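HAT1-interacting factor 1 (Saccharomyces cerevisiae, PDB 4NQ0) chaperones histones H3 and H4 as part of the nuclear histone acetyltransferase B complex and takes part in chromatin assembly and telomere silencing. Local coordinates at residues P59-F64 and R232-D237; K306-L311 and A331-D336; Q69-M74 and I196-D201; G264-L269 and I280-L285. One frame throughout, in Å; residues are numbered along the deposited sequence.

Overall arrangement
After helices 14-34 and 38-51, the chain enters helix 61-77, which serves two contacts. Contact 1 closes the longer loop by setting the start of this helix against helix 229-248; within that span lies contact 3, where the later part of helix 61-77 meets residues 196-201, ahead of helix 202-218. Contacts 4 and 2 follow in series. Contact 4 closes a short connection between helices 252-266 and 273-290, and touches contact 1 through Asp237 and Tyr266. Contact 2 pairs helices 298-316 and 323-344, and meets contact 4 through His307 and Glu283. Contacts 2 and 3 lie farthest apart, their centres about 34 Å from each other.

Contact 1 (P59-F64 and R232-D237); sequences PDPELF and RLRIGD
Arg234 reaches from helix 229-248, in the predicted second TPR repeat, to the first turn of helix 61-77, where its NH1 lies 3.8 Å from Glu62 CG. That methylene sits at the edge of the guanidinium, near its plane, and with Pro61 CG, which NH1 approaches obliquely, it makes up the closely packed part of the contact. The bends of the arginine chain at chi2 and chi3 (-143° and -91°) bring the guanidinium over to these two residues. The polar, water-bridged side is looser. Glu62 OE2 stays 4.4 Å from Arg234 NH1, beyond a salt bridge, and the carboxylate and guanidinium planes stand 84° apart. Two waters fill in: one accepts from Arg234 NH1 and donates to Glu62 OE2, each bond 2.8 Å long, while the other accepts from NH1 and donates to Asp60 OD1. The same OD1 caps the helix by accepting from Glu62 N at 2.8 Å. Beyond the contact, Glu62 OE1 forms a salt bridge with Lys30, and Asn230 accepts from Arg234 NE. The two acidic side chains probably stabilise the arginine's charge at this surface junction, but the polar link between these two segments runs through water and not by a direct ion pair.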
loop_
_atom_site.group_PDB
_atom_site.type_symbol
_atom_site.label_atom_id
_atom_site.label_comp_id
_atom_site.label_asym_id
_atom_site.label_seq_id
_atom_site.Cartn_x
_atom_site.Cartn_y
_atom_site.Cartn_z
ATOM N N PRO A 59 -18.839 4.779 3.739
ATOM C CA PRO A 59 -18.720 3.383 3.369
ATOM C C PRO A 59 -17.491 2.732 3.983
ATOM O O PRO A 59 -16.556 3.423 4.399
ATOM C CB PRO A 59 -18.598 3.433 1.851
ATOM C CG PRO A 59 -18.010 4.702 1.573
ATOM C CD PRO A 59 -18.502 5.661 2.615
ATOM N N ASP A 60 -17.521 1.408 4.051
ATOM C CA ASP A 60 -16.432 0.624 4.612
ATOM C C ASP A 60 -15.225 0.766 3.686
ATOM O O ASP A 60 -15.349 0.538 2.493
ATOM C CB ASP A 60 -16.879 -0.837 4.714
ATOM C CG ASP A 60 -15.904 -1.711 5.495
ATOM O OD1 ASP A 60 -14.679 -1.531 5.358
ATOM O OD2 ASP A 60 -16.381 -2.595 6.254
ATOM N N PRO A 61 -14.060 1.168 4.228
ATOM C CA PRO A 61 -12.861 1.274 3.378
ATOM C C PRO A 61 -12.488 -0.034 2.668
ATOM O O PRO A 61 -11.863 0.003 1.606
ATOM C CB PRO A 61 -11.755 1.697 4.350
ATOM C CG PRO A 61 -12.356 1.631 5.729
ATOM C CD PRO A 61 -13.817 1.592 5.618
ATOM N N GLU A 62 -12.856 -1.178 3.245
ATOM C CA GLU A 62 -12.636 -2.466 2.579
ATOM C C GLU A 62 -13.310 -2.589 1.216
ATOM O O GLU A 62 -12.818 -3.313 0.362
ATOM C CB GLU A 62 -13.119 -3.614 3.452
ATOM C CG GLU A 62 -12.382 -3.773 4.743
ATOM C CD GLU A 62 -11.405 -4.907 4.679
ATOM O OE1 GLU A 62 -11.757 -6.001 5.179
ATOM O OE2 GLU A 62 -10.304 -4.714 4.098
ATOM N N LEU A 63 -14.437 -1.902 1.007
ATOM C CA LEU A 63 -15.070 -1.887 -0.307
ATOM C C LEU A 63 -14.121 -1.311 -1.352
ATOM O O LEU A 63 -14.058 -1.797 -2.476
ATOM C CB LEU A 63 -16.379 -1.094 -0.297
ATOM C CG LEU A 63 -17.543 -1.755 0.459
ATOM C CD1 LEU A 63 -18.633 -0.754 0.729
ATOM C CD2 LEU A 63 -18.093 -2.953 -0.299
ATOM N N PHE A 64 -13.374 -0.283 -0.965
ATOM C CA PHE A 64 -12.412 0.347 -1.862
ATOM C C PHE A 64 -11.159 -0.503 -2.035
ATOM O O PHE A 64 -10.673 -0.695 -3.158
ATOM C CB PHE A 64 -12.086 1.757 -1.351
ATOM C CG PHE A 64 -13.226 2.730 -1.512
ATOM C CD1 PHE A 64 -13.314 3.529 -2.644
ATOM C CD2 PHE A 64 -14.220 2.833 -0.543
ATOM C CE1 PHE A 64 -14.369 4.428 -2.806
ATOM C CE2 PHE A 64 -15.275 3.720 -0.705
ATOM C CZ PHE A 64 -15.349 4.518 -1.828
ATOM N N ARG A 232 -3.613 3.193 11.429
ATOM C CA ARG A 232 -2.229 3.364 10.976
ATOM C C ARG A 232 -1.629 2.100 10.356
ATOM O O ARG A 232 -0.894 2.179 9.370
ATOM C CB ARG A 232 -1.375 3.879 12.129
ATOM C CG ARG A 232 -1.530 5.386 12.327
ATOM C CD ARG A 232 -1.536 5.770 13.794
ATOM N NE ARG A 232 -0.448 5.116 14.501
ATOM C CZ ARG A 232 -0.497 4.672 15.753
ATOM N NH1 ARG A 232 -1.590 4.793 16.496
ATOM N NH2 ARG A 232 0.574 4.088 16.262
ATOM N N LEU A 233 -1.956 0.940 10.916
ATOM C CA LEU A 233 -1.559 -0.349 10.338
ATOM C C LEU A 233 -2.152 -0.504 8.943
ATOM O O LEU A 233 -1.446 -0.823 7.994
ATOM C CB LEU A 233 -2.029 -1.517 11.220
ATOM C CG LEU A 233 -1.904 -2.933 10.632
ATOM C CD1 LEU A 233 -0.453 -3.295 10.383
ATOM C CD2 LEU A 233 -2.568 -3.985 11.535
ATOM N N ARG A 234 -3.457 -0.275 8.838
ATOM C CA ARG A 234 -4.178 -0.449 7.587
ATOM C C ARG A 234 -3.753 0.557 6.535
ATOM O O ARG A 234 -3.710 0.239 5.347
ATOM C CB ARG A 234 -5.691 -0.372 7.826
ATOM C CG ARG A 234 -6.225 -1.574 8.604
ATOM C CD ARG A 234 -7.600 -1.995 8.123
ATOM N NE ARG A 234 -8.658 -1.332 8.865
ATOM C CZ ARG A 234 -9.934 -1.274 8.492
ATOM N NH1 ARG A 234 -10.353 -1.825 7.356
ATOM N NH2 ARG A 234 -10.801 -0.636 9.269
ATOM N N ILE A 235 -3.441 1.765 6.974
ATOM C CA ILE A 235 -2.905 2.782 6.076
ATOM C C ILE A 235 -1.574 2.319 5.490
ATOM O O ILE A 235 -1.359 2.426 4.285
ATOM C CB ILE A 235 -2.780 4.163 6.773
ATOM C CG1 ILE A 235 -4.171 4.777 6.956
ATOM C CG2 ILE A 235 -1.917 5.119 5.949
ATOM C CD1 ILE A 235 -4.213 5.968 7.881
ATOM N N GLY A 236 -0.698 1.775 6.337
ATOM C CA GLY A 236 0.564 1.201 5.870
ATOM C C GLY A 236 0.339 0.145 4.809
ATOM O O GLY A 236 0.987 0.169 3.755
ATOM N N ASP A 237 -0.599 -0.766 5.085
ATOM C CA ASP A 237 -0.995 -1.826 4.145
ATOM C C ASP A 237 -1.469 -1.244 2.820
ATOM O O ASP A 237 -1.152 -1.772 1.749
ATOM C CB ASP A 237 -2.114 -2.710 4.736
ATOM C CG ASP A 237 -1.619 -3.674 5.803
ATOM O OD1 ASP A 237 -0.395 -3.903 5.919
ATOM O OD2 ASP A 237 -2.474 -4.213 6.530
HETATM O O HOH W 1 -13.352 -1.654 7.900
HETATM O O HOH W 2 -9.155 -2.258 4.882
#

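Contact 2 (K306-L311 and A331-D336); sequences KHAKAL and AQIQDD
Ile333 and Gln334 of helix 323-344 meet Ala308 and Lys309 of helix 298-316 in a nearly antiparallel helix pair, with segment axes 9.7 Å apart at closest approach and 157° between their directions. Residues 306-311 lie in the predicted third TPR repeat and the H2A-H2B-interacting region, which ends at Gln332. Ile333 comes first and points into the interface. Its two branches divide the work: CD1 reaches Ala308 CB at 4.2 Å, whereas CG2 lies 4.0 Å from Lys309 CB. Leu312 also touches the isoleucine. Gln334, the next residue, works at the margin. Its chain bends at chi2 (62°), and OE1 accepts from Lys309 NZ at 2.8 Å; the donor lies in the carbonyl plane, on a lone pair. Lys309 has CG trans to its backbone N (chi1 175°) and an extended chain beyond, which takes the ammonium to the amide; Leu330 and Ile337 also touch this side chain. Replacing Lys309 with an alanine would probably leave Gln334 OE1 without this donor and weaken the packing on Leu330 and Ile337. A buried alanine-isoleucine contact is thus bordered by an ammonium donating to a neutral amide oxygen, a charge-assisted hydrogen bond and not a salt bridge.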
loop_
_atom_site.group_PDB
_atom_site.type_symbol
_atom_site.label_atom_id
_atom_site.label_comp_id
_atom_site.label_asym_id
_atom_site.label_seq_id
_atom_site.Cartn_x
_atom_site.Cartn_y
_atom_site.Cartn_z
ATOM N N LYS A 306 22.631 -1.249 1.686
ATOM C CA LYS A 306 23.431 -1.705 2.819
ATOM C C LYS A 306 22.673 -1.574 4.129
ATOM O O LYS A 306 22.830 -2.392 5.031
ATOM C CB LYS A 306 24.743 -0.927 2.893
ATOM C CG LYS A 306 25.737 -1.358 1.832
ATOM C CD LYS A 306 26.887 -0.369 1.722
ATOM C CE LYS A 306 27.911 -0.825 0.698
ATOM N NZ LYS A 306 28.876 0.264 0.376
ATOM N N HIS A 307 21.865 -0.531 4.233
ATOM C CA HIS A 307 20.985 -0.373 5.375
ATOM C C HIS A 307 20.023 -1.567 5.492
ATOM O O HIS A 307 19.822 -2.110 6.569
ATOM C CB HIS A 307 20.209 0.937 5.242
ATOM C CG HIS A 307 19.006 1.018 6.124
ATOM N ND1 HIS A 307 19.079 1.383 7.450
ATOM C CD2 HIS A 307 17.700 0.765 5.870
ATOM C CE1 HIS A 307 17.866 1.356 7.976
ATOM N NE2 HIS A 307 17.012 0.989 7.036
ATOM N N ALA A 308 19.430 -1.964 4.371
ATOM C CA ALA A 308 18.444 -3.027 4.361
ATOM C C ALA A 308 19.118 -4.377 4.632
ATOM O O ALA A 308 18.587 -5.193 5.379
ATOM C CB ALA A 308 17.683 -3.042 3.020
ATOM N N LYS A 309 20.288 -4.592 4.030
ATOM C CA LYS A 309 21.103 -5.784 4.295
ATOM C C LYS A 309 21.407 -5.960 5.792
ATOM O O LYS A 309 21.211 -7.033 6.335
ATOM C CB LYS A 309 22.399 -5.721 3.500
ATOM C CG LYS A 309 23.395 -6.837 3.782
ATOM C CD LYS A 309 24.615 -6.701 2.885
ATOM C CE LYS A 309 25.691 -7.723 3.255
ATOM N NZ LYS A 309 26.868 -7.620 2.373
ATOM N N ALA A 310 21.845 -4.893 6.449
ATOM C CA ALA A 310 22.155 -4.935 7.875
ATOM C C ALA A 310 20.931 -5.294 8.685
ATOM O O ALA A 310 21.003 -6.102 9.604
ATOM C CB ALA A 310 22.717 -3.596 8.347
ATOM N N LEU A 311 19.806 -4.681 8.337
ATOM C CA LEU A 311 18.560 -4.934 9.026
ATOM C C LEU A 311 18.122 -6.397 8.914
ATOM O O LEU A 311 17.733 -7.002 9.910
ATOM C CB LEU A 311 17.472 -4.030 8.473
ATOM C CG LEU A 311 16.148 -4.145 9.219
ATOM C CD1 LEU A 311 16.336 -3.770 10.695
ATOM C CD2 LEU A 311 15.100 -3.272 8.552
ATOM N N ALA A 331 19.692 -12.422 -0.168
ATOM C CA ALA A 331 20.414 -12.767 -1.392
ATOM C C ALA A 331 20.141 -11.775 -2.527
ATOM O O ALA A 331 21.059 -11.372 -3.238
ATOM C CB ALA A 331 20.047 -14.178 -1.842
ATOM N N GLN A 332 18.879 -11.387 -2.689
ATOM C CA GLN A 332 18.507 -10.408 -3.709
ATOM C C GLN A 332 19.130 -9.038 -3.439
ATOM O O GLN A 332 19.591 -8.363 -4.358
ATOM C CB GLN A 332 16.986 -10.257 -3.783
ATOM C CG GLN A 332 16.524 -9.269 -4.841
ATOM C CD GLN A 332 16.851 -9.742 -6.250
ATOM O OE1 GLN A 332 17.698 -9.163 -6.941
ATOM N NE2 GLN A 332 16.186 -10.807 -6.676
ATOM N N ILE A 333 19.133 -8.625 -2.181
ATOM C CA ILE A 333 19.738 -7.343 -1.810
ATOM C C ILE A 333 21.221 -7.346 -2.148
ATOM O O ILE A 333 21.742 -6.346 -2.616
ATOM C CB ILE A 333 19.497 -7.007 -0.330
ATOM C CG1 ILE A 333 18.011 -6.717 -0.099
ATOM C CG2 ILE A 333 20.274 -5.779 0.101
ATOM C CD1 ILE A 333 17.573 -6.941 1.333
ATOM N N GLN A 334 21.887 -8.484 -1.962
ATOM C CA GLN A 334 23.287 -8.593 -2.328
ATOM C C GLN A 334 23.455 -8.484 -3.852
ATOM O O GLN A 334 24.404 -7.862 -4.331
ATOM C CB GLN A 334 23.893 -9.903 -1.816
ATOM C CG GLN A 334 25.413 -9.977 -1.980
ATOM C CD GLN A 334 26.145 -8.903 -1.193
ATOM O OE1 GLN A 334 25.907 -8.730 0.004
ATOM N NE2 GLN A 334 27.048 -8.178 -1.862
ATOM N N ASP A 335 22.540 -9.087 -4.609
ATOM C CA ASP A 335 22.553 -8.921 -6.070
ATOM C C ASP A 335 22.400 -7.440 -6.427
ATOM O O ASP A 335 23.103 -6.934 -7.297
ATOM C CB ASP A 335 21.433 -9.706 -6.744
ATOM C CG ASP A 335 21.491 -11.186 -6.446
ATOM O OD1 ASP A 335 22.560 -11.688 -6.031
ATOM O OD2 ASP A 335 20.446 -11.849 -6.623
ATOM N N ASP A 336 21.502 -6.748 -5.730
ATOM C CA ASP A 336 21.286 -5.320 -5.984
ATOM C C ASP A 336 22.574 -4.515 -5.775
ATOM O O ASP A 336 22.921 -3.653 -6.598
ATOM C CB ASP A 336 20.158 -4.769 -5.107
ATOM C CG ASP A 336 18.836 -5.484 -5.327
ATOM O OD1 ASP A 336 18.632 -6.061 -6.407
ATOM O OD2 ASP A 336 17.991 -5.464 -4.416
#

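Contact 3 (Q69-M74 and I196-D201); sequences QAVYNM and IYFEND
The segment leading into helix 202-218, within the predicted first TPR repeat, packs against helix 61-77 through a short 3-10 turn. Here Phe198 meets Met74, whose CE lies 4.1 Å from Phe198 CD1, at the ring edge and near its plane. A bend at chi3 (60°) brings the methionine methyl group to the ring edge, and the two side chains cross at a slant. One turn earlier in the helix, Val71 touches both the aromatic ring and the backbone of the turn. Its CG2 approaches Phe198 CE1 obliquely at 4.5 Å, while CG1 rests 3.7 Å from Tyr197 O. The Tyr197 ring leads away from helix 61-77, carrying its hydroxyl to hydrogen bonds with Asp208, Gln212 and Arg190, and one face of the ring is covered by Ile196 CG2. Other parts of the fold complete the setting: Ala42 and Gln46 of helix 38-51 touch Phe198, and Leu202 touches Val71. After the turn, Asp201 caps the start of helix 202-218 through a bond from Glu204 N. No hydrogen bond crosses between the two segments, so the join between helix 61-77 and the turn depends on van der Waals contact, with the polar bonds of Tyr197 directed to residues of the same predicted repeat.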
loop_
_atom_site.group_PDB
_atom_site.type_symbol
_atom_site.label_atom_id
_atom_site.label_comp_id
_atom_site.label_asym_id
_atom_site.label_seq_id
_atom_site.Cartn_x
_atom_site.Cartn_y
_atom_site.Cartn_z
ATOM N N GLN A 69 -7.801 -4.119 -5.313
ATOM C CA GLN A 69 -7.108 -5.387 -5.537
ATOM C C GLN A 69 -7.715 -6.135 -6.711
ATOM O O GLN A 69 -6.992 -6.593 -7.589
ATOM C CB GLN A 69 -7.179 -6.278 -4.309
ATOM C CG GLN A 69 -6.414 -5.760 -3.111
ATOM C CD GLN A 69 -5.565 -6.835 -2.460
ATOM O OE1 GLN A 69 -5.698 -7.107 -1.268
ATOM N NE2 GLN A 69 -4.686 -7.455 -3.245
ATOM N N ALA A 70 -9.046 -6.229 -6.730
ATOM C CA ALA A 70 -9.745 -6.985 -7.765
ATOM C C ALA A 70 -9.370 -6.476 -9.144
ATOM O O ALA A 70 -8.988 -7.256 -10.021
ATOM C CB ALA A 70 -11.252 -6.908 -7.567
ATOM N N VAL A 71 -9.459 -5.160 -9.320
ATOM C CA VAL A 71 -9.229 -4.544 -10.615
ATOM C C VAL A 71 -7.746 -4.593 -11.001
ATOM O O VAL A 71 -7.411 -4.798 -12.163
ATOM C CB VAL A 71 -9.771 -3.099 -10.638
ATOM C CG1 VAL A 71 -9.422 -2.420 -11.931
ATOM C CG2 VAL A 71 -11.287 -3.107 -10.436
ATOM N N TYR A 72 -6.861 -4.423 -10.027
ATOM C CA TYR A 72 -5.430 -4.582 -10.275
ATOM C C TYR A 72 -5.141 -5.971 -10.850
ATOM O O TYR A 72 -4.494 -6.103 -11.888
ATOM C CB TYR A 72 -4.629 -4.361 -8.982
ATOM C CG TYR A 72 -3.183 -4.811 -9.050
ATOM C CD1 TYR A 72 -2.332 -4.330 -10.036
ATOM C CD2 TYR A 72 -2.664 -5.704 -8.116
ATOM C CE1 TYR A 72 -1.002 -4.732 -10.096
ATOM C CE2 TYR A 72 -1.341 -6.110 -8.167
ATOM C CZ TYR A 72 -0.514 -5.619 -9.159
ATOM O OH TYR A 72 0.803 -6.022 -9.220
ATOM N N ASN A 73 -5.641 -6.999 -10.174
ATOM C CA ASN A 73 -5.416 -8.381 -10.602
ATOM C C ASN A 73 -6.046 -8.744 -11.945
ATOM O O ASN A 73 -5.567 -9.655 -12.626
ATOM C CB ASN A 73 -5.867 -9.353 -9.516
ATOM C CG ASN A 73 -4.763 -9.665 -8.538
ATOM O OD1 ASN A 73 -3.773 -10.298 -8.904
ATOM N ND2 ASN A 73 -4.915 -9.221 -7.289
ATOM N N MET A 74 -7.113 -8.035 -12.314
ATOM C CA MET A 74 -7.724 -8.172 -13.632
ATOM C C MET A 74 -6.749 -7.708 -14.705
ATOM O O MET A 74 -6.651 -8.321 -15.772
ATOM C CB MET A 74 -9.022 -7.351 -13.736
ATOM C CG MET A 74 -10.257 -7.999 -13.113
ATOM S SD MET A 74 -11.654 -6.848 -12.948
ATOM C CE MET A 74 -11.940 -6.392 -14.661
ATOM N N ILE A 196 -17.077 3.373 -13.549
ATOM C CA ILE A 196 -15.939 4.035 -14.203
ATOM C C ILE A 196 -14.618 3.287 -13.987
ATOM O O ILE A 196 -13.729 3.349 -14.836
ATOM C CB ILE A 196 -15.788 5.513 -13.713
ATOM C CG1 ILE A 196 -14.835 6.298 -14.624
ATOM C CG2 ILE A 196 -15.299 5.566 -12.272
ATOM N N TYR A 197 -14.509 2.556 -12.878
ATOM C CA TYR A 197 -13.268 1.851 -12.528
ATOM C C TYR A 197 -13.055 0.531 -13.279
ATOM O O TYR A 197 -12.020 -0.122 -13.110
ATOM C CB TYR A 197 -13.185 1.645 -11.012
ATOM C CG TYR A 197 -13.171 2.956 -10.241
ATOM C CD1 TYR A 197 -12.146 3.873 -10.423
ATOM C CD2 TYR A 197 -14.174 3.275 -9.343
ATOM C CE1 TYR A 197 -12.129 5.082 -9.748
ATOM C CE2 TYR A 197 -14.163 4.477 -8.651
ATOM C CZ TYR A 197 -13.136 5.372 -8.850
ATOM O OH TYR A 197 -13.104 6.565 -8.179
ATOM N N PHE A 198 -14.014 0.150 -14.120
ATOM C CA PHE A 198 -13.804 -0.946 -15.074
ATOM C C PHE A 198 -13.325 -0.426 -16.436
ATOM O O PHE A 198 -12.979 -1.213 -17.313
ATOM C CB PHE A 198 -15.085 -1.768 -15.239
ATOM C CG PHE A 198 -15.480 -2.524 -13.998
ATOM C CD1 PHE A 198 -14.758 -3.634 -13.588
ATOM C CD2 PHE A 198 -16.564 -2.125 -13.235
ATOM C CE1 PHE A 198 -15.124 -4.334 -12.440
ATOM C CE2 PHE A 198 -16.924 -2.820 -12.086
ATOM C CZ PHE A 198 -16.213 -3.918 -11.693
ATOM N N GLU A 199 -13.280 0.895 -16.592
ATOM C CA GLU A 199 -12.991 1.523 -17.885
ATOM C C GLU A 199 -11.561 2.038 -17.925
ATOM O O GLU A 199 -10.965 2.323 -16.885
ATOM C CB GLU A 199 -13.919 2.720 -18.144
ATOM C CG GLU A 199 -15.328 2.637 -17.552
ATOM C CD GLU A 199 -16.355 2.058 -18.497
ATOM O OE1 GLU A 199 -17.511 2.525 -18.435
ATOM O OE2 GLU A 199 -16.017 1.149 -19.291
ATOM N N ASN A 200 -11.033 2.186 -19.138
ATOM C CA ASN A 200 -9.733 2.818 -19.366
ATOM C C ASN A 200 -8.599 2.138 -18.589
ATOM O O ASN A 200 -8.442 0.914 -18.660
ATOM C CB ASN A 200 -9.819 4.313 -19.041
ATOM C CG ASN A 200 -11.032 4.966 -19.647
ATOM O OD1 ASN A 200 -11.183 5.026 -20.871
ATOM N ND2 ASN A 200 -11.920 5.461 -18.792
ATOM N N ASP A 201 -7.819 2.914 -17.840
ATOM C CA ASP A 201 -6.600 2.412 -17.223
ATOM C C ASP A 201 -6.916 1.840 -15.845
ATOM O O ASP A 201 -7.189 2.584 -14.908
ATOM C CB ASP A 201 -5.576 3.548 -17.130
ATOM C CG ASP A 201 -4.237 3.087 -16.615
ATOM O OD1 ASP A 201 -4.194 2.398 -15.577
ATOM O OD2 ASP A 201 -3.215 3.427 -17.245
#

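Contact 4 (G264-L269 and I280-L285); sequences GYYKTL and IQAEFL
Tyr266 presents one edge of its ring to Ala282, with CE2 4.4 Å from Ala282 CB and the methyl group near the ring plane. The contact belongs to the TPR-like alpha-helical array of this NASP-family protein, joining residues 264-269 to helix 273-290 inside the region that interacts with the H2A-H2B dimer. Ala282 is small enough to admit the ring edge, and Leu263 packs against it too. At the far end of the ring, a water donates to both Tyr266 OH, at 2.9 Å, and Gln281 OE1, at 3.0 Å, bridging the helices; the hydroxyl is also hydrogen-bonded to Asp237 of helix 229-248. Lys267 and Glu283 approach less closely. Lys267 NZ and Glu283 OE2 remain 4.2 Å apart, beyond a salt bridge; the lysine bonds to Phe173 O, and the carboxylate is engaged by Arg304 and His307. Their opposite charges probably still attract, although the firmer polar ties of both run to other parts of the chain. From Tyr266 to Leu269 the chain makes a type I beta turn. Just before it, Tyr265 O accepts twice from Thr268: from its N at 3.1 Å and from its OG1 at 2.7 Å, the hydroxyl lying in the carbonyl plane.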
loop_
_atom_site.group_PDB
_atom_site.type_symbol
_atom_site.label_atom_id
_atom_site.label_comp_id
_atom_site.label_asym_id
_atom_site.label_seq_id
_atom_site.Cartn_x
_atom_site.Cartn_y
_atom_site.Cartn_z
ATOM N N GLY A 264 7.142 4.157 7.230
ATOM C CA GLY A 264 6.908 5.157 8.276
ATOM C C GLY A 264 5.693 4.867 9.152
ATOM O O GLY A 264 5.724 5.093 10.360
ATOM N N TYR A 265 4.613 4.372 8.551
ATOM C CA TYR A 265 3.402 4.061 9.308
ATOM C C TYR A 265 3.605 2.854 10.218
ATOM O O TYR A 265 3.186 2.867 11.370
ATOM C CB TYR A 265 2.197 3.854 8.378
ATOM C CG TYR A 265 1.474 5.149 8.079
ATOM C CD1 TYR A 265 0.474 5.620 8.927
ATOM C CD2 TYR A 265 1.804 5.916 6.972
ATOM C CE1 TYR A 265 -0.179 6.803 8.672
ATOM C CE2 TYR A 265 1.154 7.108 6.713
ATOM C CZ TYR A 265 0.166 7.545 7.577
ATOM O OH TYR A 265 -0.496 8.710 7.324
ATOM N N TYR A 266 4.262 1.822 9.709
ATOM C CA TYR A 266 4.524 0.634 10.521
ATOM C C TYR A 266 5.404 0.977 11.720
ATOM O O TYR A 266 5.289 0.371 12.776
ATOM C CB TYR A 266 5.189 -0.452 9.680
ATOM C CG TYR A 266 4.337 -1.021 8.560
ATOM C CD1 TYR A 266 2.983 -1.261 8.733
ATOM C CD2 TYR A 266 4.908 -1.372 7.344
ATOM C CE1 TYR A 266 2.202 -1.797 7.703
ATOM C CE2 TYR A 266 4.141 -1.913 6.324
ATOM C CZ TYR A 266 2.782 -2.125 6.517
ATOM O OH TYR A 266 2.014 -2.683 5.523
ATOM N N LYS A 267 6.277 1.964 11.560
ATOM C CA LYS A 267 7.161 2.395 12.649
ATOM C C LYS A 267 6.484 3.194 13.762
ATOM O O LYS A 267 7.089 3.421 14.806
ATOM C CB LYS A 267 8.339 3.175 12.083
ATOM C CG LYS A 267 9.407 2.266 11.495
ATOM C CD LYS A 267 10.435 3.086 10.736
ATOM C CE LYS A 267 11.791 2.401 10.679
ATOM N NZ LYS A 267 12.715 3.132 9.738
ATOM N N THR A 268 5.238 3.609 13.563
ATOM C CA THR A 268 4.461 4.220 14.649
ATOM C C THR A 268 3.769 3.154 15.495
ATOM O O THR A 268 3.143 3.465 16.509
ATOM C CB THR A 268 3.370 5.160 14.115
ATOM O OG1 THR A 268 2.356 4.387 13.459
ATOM C CG2 THR A 268 3.963 6.205 13.147
ATOM N N LEU A 269 3.845 1.903 15.047
ATOM C CA LEU A 269 3.106 0.810 15.672
ATOM C C LEU A 269 3.863 0.281 16.874
ATOM O O LEU A 269 5.097 0.212 16.860
ATOM C CB LEU A 269 2.883 -0.333 14.672
ATOM C CG LEU A 269 1.576 -0.450 13.881
ATOM C CD1 LEU A 269 0.754 0.838 13.832
ATOM C CD2 LEU A 269 1.891 -0.947 12.474
ATOM N N ILE A 280 10.225 -5.190 7.799
ATOM C CA ILE A 280 11.233 -5.875 6.989
ATOM C C ILE A 280 10.768 -5.998 5.547
ATOM O O ILE A 280 11.527 -5.749 4.616
ATOM C CB ILE A 280 11.545 -7.301 7.528
ATOM C CG1 ILE A 280 12.181 -7.250 8.927
ATOM C CG2 ILE A 280 12.464 -8.049 6.570
ATOM C CD1 ILE A 280 13.485 -6.535 8.977
ATOM N N GLN A 281 9.516 -6.393 5.364
ATOM C CA GLN A 281 8.932 -6.480 4.027
ATOM C C GLN A 281 9.006 -5.146 3.260
ATOM O O GLN A 281 9.389 -5.117 2.095
ATOM C CB GLN A 281 7.480 -6.950 4.120
ATOM C CG GLN A 281 6.758 -6.929 2.782
ATOM C CD GLN A 281 5.333 -7.414 2.866
ATOM O OE1 GLN A 281 4.593 -7.074 3.792
ATOM N NE2 GLN A 281 4.930 -8.191 1.873
ATOM N N ALA A 282 8.633 -4.055 3.922
ATOM C CA ALA A 282 8.653 -2.717 3.316
ATOM C C ALA A 282 10.080 -2.255 2.949
ATOM O O ALA A 282 10.306 -1.681 1.875
ATOM C CB ALA A 282 7.999 -1.713 4.249
ATOM N N GLU A 283 11.040 -2.521 3.836
ATOM C CA GLU A 283 12.447 -2.238 3.538
ATOM C C GLU A 283 12.905 -2.967 2.294
ATOM O O GLU A 283 13.584 -2.385 1.458
ATOM C CB GLU A 283 13.362 -2.625 4.692
ATOM C CG GLU A 283 13.146 -1.831 5.971
ATOM C CD GLU A 283 13.885 -0.502 6.009
ATOM O OE1 GLU A 283 14.370 -0.041 4.944
ATOM O OE2 GLU A 283 13.967 0.075 7.129
ATOM N N PHE A 284 12.529 -4.237 2.153
ATOM C CA PHE A 284 12.948 -5.003 0.968
ATOM C C PHE A 284 12.282 -4.484 -0.302
ATOM O O PHE A 284 12.926 -4.394 -1.366
ATOM C CB PHE A 284 12.664 -6.498 1.136
ATOM C CG PHE A 284 12.852 -7.291 -0.130
ATOM C CD1 PHE A 284 14.123 -7.589 -0.594
ATOM C CD2 PHE A 284 11.759 -7.715 -0.864
ATOM C CE1 PHE A 284 14.304 -8.294 -1.779
ATOM C CE2 PHE A 284 11.924 -8.432 -2.045
ATOM C CZ PHE A 284 13.202 -8.720 -2.502
ATOM N N LEU A 285 10.992 -4.160 -0.214
ATOM C CA LEU A 285 10.266 -3.673 -1.396
ATOM C C LEU A 285 10.844 -2.354 -1.907
ATOM O O LEU A 285 10.933 -2.141 -3.111
ATOM C CB LEU A 285 8.764 -3.548 -1.103
ATOM C CG LEU A 285 8.005 -4.864 -0.895
ATOM C CD1 LEU A 285 6.605 -4.598 -0.314
ATOM C CD2 LEU A 285 7.900 -5.678 -2.186
HETATM O O HOH W 3 2.228 -5.399 4.439
#